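Local coordinates for protein RTX-adhesin (Marinomonas primoryensis, PDB 5IRB) that is a very large calcium-binding cell-surface adhesin, one that ties its Antarctic bacterium to diatoms and ice, at residues Asp209-Ile222 with Asp296-His310. Residues are numbered along the deposited sequence; the frame is centred on the assembly and turned at random.
With CA (calcium ion), chain D; CA (calcium ion), chain E.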
# COMPACT_ATOMS: atom_id res chain seq x y z
N ASP A 209 19.10 -4.59 5.84
CA ASP A 209 20.43 -4.46 6.45
C ASP A 209 20.46 -5.28 7.73
O ASP A 209 19.98 -4.82 8.76
CB ASP A 209 20.77 -3.00 6.76
CG ASP A 209 22.23 -2.81 7.21
OD1 ASP A 209 22.86 -3.83 7.60
OD2 ASP A 209 22.72 -1.66 7.19
N THR A 210 21.03 -6.48 7.67
CA THR A 210 20.98 -7.35 8.83
C THR A 210 22.34 -7.58 9.50
O THR A 210 22.49 -8.51 10.28
CB THR A 210 20.40 -8.71 8.48
OG1 THR A 210 21.24 -9.35 7.52
CG2 THR A 210 18.97 -8.58 7.93
N SER A 211 23.34 -6.76 9.21
CA SER A 211 24.55 -6.85 10.01
C SER A 211 25.32 -5.55 10.07
O SER A 211 25.32 -4.76 9.12
CB SER A 211 25.49 -7.96 9.51
OG SER A 211 26.00 -7.67 8.23
N ALA A 212 25.95 -5.35 11.22
CA ALA A 212 26.89 -4.28 11.46
C ALA A 212 28.30 -4.84 11.29
O ALA A 212 28.49 -6.05 11.36
CB ALA A 212 26.69 -3.67 12.84
N ASP A 213 29.27 -3.96 11.04
CA ASP A 213 30.60 -4.37 10.61
C ASP A 213 31.67 -4.10 11.68
O ASP A 213 31.81 -2.99 12.16
CB ASP A 213 30.98 -3.66 9.31
CG ASP A 213 30.07 -4.04 8.17
OD1 ASP A 213 29.76 -5.25 8.04
OD2 ASP A 213 29.62 -3.14 7.43
N ALA A 214 32.40 -5.15 12.05
CA ALA A 214 33.50 -5.02 13.00
C ALA A 214 34.62 -4.19 12.38
O ALA A 214 34.81 -4.19 11.16
CB ALA A 214 34.01 -6.39 13.40
N GLY A 215 35.33 -3.44 13.22
CA GLY A 215 36.53 -2.74 12.80
C GLY A 215 37.78 -3.44 13.31
O GLY A 215 37.90 -4.67 13.25
N THR A 216 38.71 -2.64 13.85
CA THR A 216 39.98 -3.14 14.39
C THR A 216 40.22 -2.53 15.75
O THR A 216 40.20 -1.30 15.92
CB THR A 216 41.17 -2.82 13.48
OG1 THR A 216 40.94 -3.38 12.18
CG2 THR A 216 42.45 -3.42 14.04
N VAL A 217 40.44 -3.39 16.72
CA VAL A 217 40.77 -2.97 18.07
C VAL A 217 42.16 -3.44 18.44
O VAL A 217 42.51 -4.59 18.19
CB VAL A 217 39.74 -3.52 19.06
CG1 VAL A 217 40.21 -3.37 20.48
CG2 VAL A 217 38.42 -2.79 18.85
N THR A 218 42.96 -2.55 19.03
CA THR A 218 44.31 -2.90 19.49
C THR A 218 44.47 -2.52 20.96
O THR A 218 43.76 -1.65 21.46
CB THR A 218 45.40 -2.18 18.66
OG1 THR A 218 45.36 -0.76 18.90
CG2 THR A 218 45.23 -2.43 17.16
N VAL A 219 45.42 -3.18 21.66
CA VAL A 219 45.79 -2.77 23.01
C VAL A 219 47.28 -2.42 23.02
O VAL A 219 48.12 -3.22 22.58
CB VAL A 219 45.50 -3.89 24.04
CG1 VAL A 219 45.85 -3.45 25.46
CG2 VAL A 219 44.03 -4.39 23.94
N ASN A 220 47.62 -1.26 23.58
CA ASN A 220 49.01 -0.87 23.68
C ASN A 220 49.74 -1.72 24.73
O ASN A 220 49.13 -2.50 25.44
CB ASN A 220 49.14 0.61 24.04
CG ASN A 220 48.48 1.51 23.01
OD1 ASN A 220 48.54 1.24 21.81
ND2 ASN A 220 47.82 2.58 23.47
N ALA A 221 51.05 -1.52 24.82
CA ALA A 221 51.87 -2.14 25.83
C ALA A 221 51.33 -1.85 27.22
O ALA A 221 50.79 -0.76 27.48
CB ALA A 221 53.33 -1.64 25.70
N ILE A 222 51.43 -2.83 28.10
CA ILE A 222 50.96 -2.67 29.47
C ILE A 222 52.08 -2.05 30.28
O ILE A 222 53.02 -2.73 30.68
CB ILE A 222 50.52 -4.02 30.07
CG1 ILE A 222 49.57 -4.75 29.11
CG2 ILE A 222 49.94 -3.83 31.47
CD1 ILE A 222 48.40 -3.94 28.66
N ASP A 296 25.29 0.01 13.69
CA ASP A 296 25.04 0.82 12.50
C ASP A 296 23.71 1.59 12.62
O ASP A 296 23.01 1.46 13.62
CB ASP A 296 25.13 -0.05 11.22
CG ASP A 296 24.00 -1.10 11.11
OD1 ASP A 296 23.04 -1.07 11.92
OD2 ASP A 296 24.07 -1.95 10.18
N ALA A 297 23.39 2.41 11.62
CA ALA A 297 22.19 3.23 11.69
C ALA A 297 20.92 2.40 11.72
O ALA A 297 19.93 2.81 12.32
CB ALA A 297 22.13 4.24 10.51
N ALA A 298 20.95 1.22 11.09
CA ALA A 298 19.81 0.30 11.15
C ALA A 298 19.56 -0.28 12.53
O ALA A 298 18.49 -0.83 12.77
CB ALA A 298 19.99 -0.83 10.17
N GLY A 299 20.54 -0.17 13.43
CA GLY A 299 20.36 -0.67 14.78
C GLY A 299 20.95 -2.04 15.05
O GLY A 299 20.78 -2.59 16.14
N ASN A 300 21.64 -2.61 14.07
CA ASN A 300 22.34 -3.87 14.29
C ASN A 300 23.52 -3.61 15.21
O ASN A 300 24.02 -2.50 15.25
CB ASN A 300 22.84 -4.45 12.98
CG ASN A 300 21.72 -4.70 12.00
OD1 ASN A 300 20.75 -5.40 12.32
ND2 ASN A 300 21.84 -4.14 10.81
N THR A 301 23.97 -4.62 15.92
CA THR A 301 25.14 -4.46 16.79
C THR A 301 26.23 -5.44 16.42
O THR A 301 25.95 -6.47 15.81
CB THR A 301 24.78 -4.66 18.26
OG1 THR A 301 24.20 -5.96 18.42
CG2 THR A 301 23.73 -3.61 18.68
N VAL A 302 27.46 -5.12 16.81
CA VAL A 302 28.61 -5.94 16.51
C VAL A 302 29.74 -5.65 17.52
O VAL A 302 29.93 -4.51 17.94
CB VAL A 302 29.12 -5.72 15.06
CG1 VAL A 302 29.65 -4.30 14.87
CG2 VAL A 302 30.18 -6.79 14.68
N ASP A 303 30.40 -6.72 17.95
CA ASP A 303 31.59 -6.67 18.82
C ASP A 303 32.89 -6.79 18.02
O ASP A 303 33.00 -7.67 17.16
CB ASP A 303 31.53 -7.77 19.88
CG ASP A 303 30.62 -7.41 21.05
OD1 ASP A 303 30.16 -6.25 21.11
OD2 ASP A 303 30.33 -8.30 21.90
N THR A 304 33.86 -5.91 18.31
CA THR A 304 35.18 -5.98 17.72
C THR A 304 36.18 -6.27 18.86
O THR A 304 36.15 -5.61 19.92
CB THR A 304 35.58 -4.66 17.01
OG1 THR A 304 34.61 -4.32 16.02
CG2 THR A 304 36.95 -4.80 16.35
N THR A 305 37.04 -7.25 18.64
CA THR A 305 37.91 -7.72 19.72
C THR A 305 39.39 -7.51 19.39
O THR A 305 39.84 -7.83 18.29
CB THR A 305 37.61 -9.19 20.05
OG1 THR A 305 36.27 -9.30 20.55
CG2 THR A 305 38.57 -9.73 21.11
N GLY A 306 40.13 -6.95 20.36
CA GLY A 306 41.58 -6.93 20.33
C GLY A 306 42.13 -7.65 21.56
O GLY A 306 41.56 -7.56 22.66
N SER A 307 43.22 -8.37 21.38
CA SER A 307 43.72 -9.26 22.41
C SER A 307 45.10 -8.78 22.89
O SER A 307 45.85 -8.21 22.10
CB SER A 307 43.79 -10.69 21.87
OG SER A 307 42.48 -11.24 21.74
N SER A 308 45.39 -8.96 24.18
CA SER A 308 46.61 -8.41 24.77
C SER A 308 47.25 -9.44 25.67
O SER A 308 46.56 -10.24 26.28
CB SER A 308 46.33 -7.14 25.58
OG SER A 308 47.54 -6.64 26.16
N THR A 309 48.58 -9.39 25.74
CA THR A 309 49.36 -10.19 26.66
C THR A 309 50.43 -9.31 27.29
O THR A 309 50.94 -8.40 26.66
CB THR A 309 50.06 -11.37 25.95
OG1 THR A 309 50.82 -10.87 24.84
CG2 THR A 309 49.04 -12.40 25.46
N HIS A 310 50.75 -9.59 28.55
CA HIS A 310 51.90 -8.95 29.17
C HIS A 310 52.53 -9.91 30.16
O HIS A 310 51.98 -10.97 30.44
CB HIS A 310 51.49 -7.64 29.87
CG HIS A 310 50.52 -7.83 30.98
ND1 HIS A 310 49.15 -7.91 30.78
CD2 HIS A 310 50.69 -7.97 32.33
CE1 HIS A 310 48.54 -8.07 31.92
NE2 HIS A 310 49.45 -8.13 32.89
CA CA D . 24.84 -2.62 8.23
CA CA E . 51.65 -6.59 25.42
O HOH W 1 22.50 0.66 8.89
O HOH W 2 25.23 -7.13 13.31
O HOH W 3 27.20 -2.12 8.95
O HOH W 4 40.32 -6.31 15.98
O HOH W 5 48.08 -6.16 22.29
O HOH W 6 46.46 -5.54 20.11
O HOH W 7 49.51 -5.26 25.68
O HOH W 8 49.81 -7.33 23.86
O HOH W 9 25.59 -3.45 6.43
O HOH W 10 25.10 -0.38 7.55
O HOH W 11 52.44 -4.99 23.62
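Strands 216-219 and 301-309 run roughly parallel, their axes 25° apart and 5.3 Å at closest approach, yet they belong to two different sheets, and a water bridges their backbones from Val217 N to Thr305 O; another joins Ala212 N, in the loop leading in, to Thr301 O. By CA positions the two backbones come closest at Val217 and Gly306, whose CA makes a CA-H...O contact with Val217 O at 3.3 Å. Beside it, the side chains of Val217 and Thr304 cross at a slant, with their CG2 methyls in contact. Thr304 OG1, anti to its own carbonyl carbon (chi1 -57°), is thereby turned to accept a hydrogen bond from Gly215 N (3.0 Å). Farther along, Val219 packs against the CB of Ser308, while Ile222 lays CG2 over one face of the His310 ring, 4.2 Å from its centroid; NE2 of that ring is hydrogen-bonded to Leu282 O. Next to it, Thr309 O helps bind a calcium at the domain's far end.

Toward the preceding domain, Ala212 CB presses on Val302 CG1, and beyond it another calcium clamps the segments together. Asp209 chelates the ion through both carboxylate oxygens, Ser211 adds its carbonyl, and Asp296 reaches in from the opposite direction with OD2 at 2.2 Å, its carboxylate plane 72° from that of Asp209; three waters complete the shell. Asn300 is the second-shell brace: ND2 donates to the syn lone pair of Asp296 OD2 and, almost straight, to Asp209 O at 2.9 Å, approaching that oxygen from above the carbonyl plane, while OD1 accepts from Ala127 N. This is a calcium site near the junction of tandem beta-sandwich repeats, probably helping to stiffen an extended adhesin.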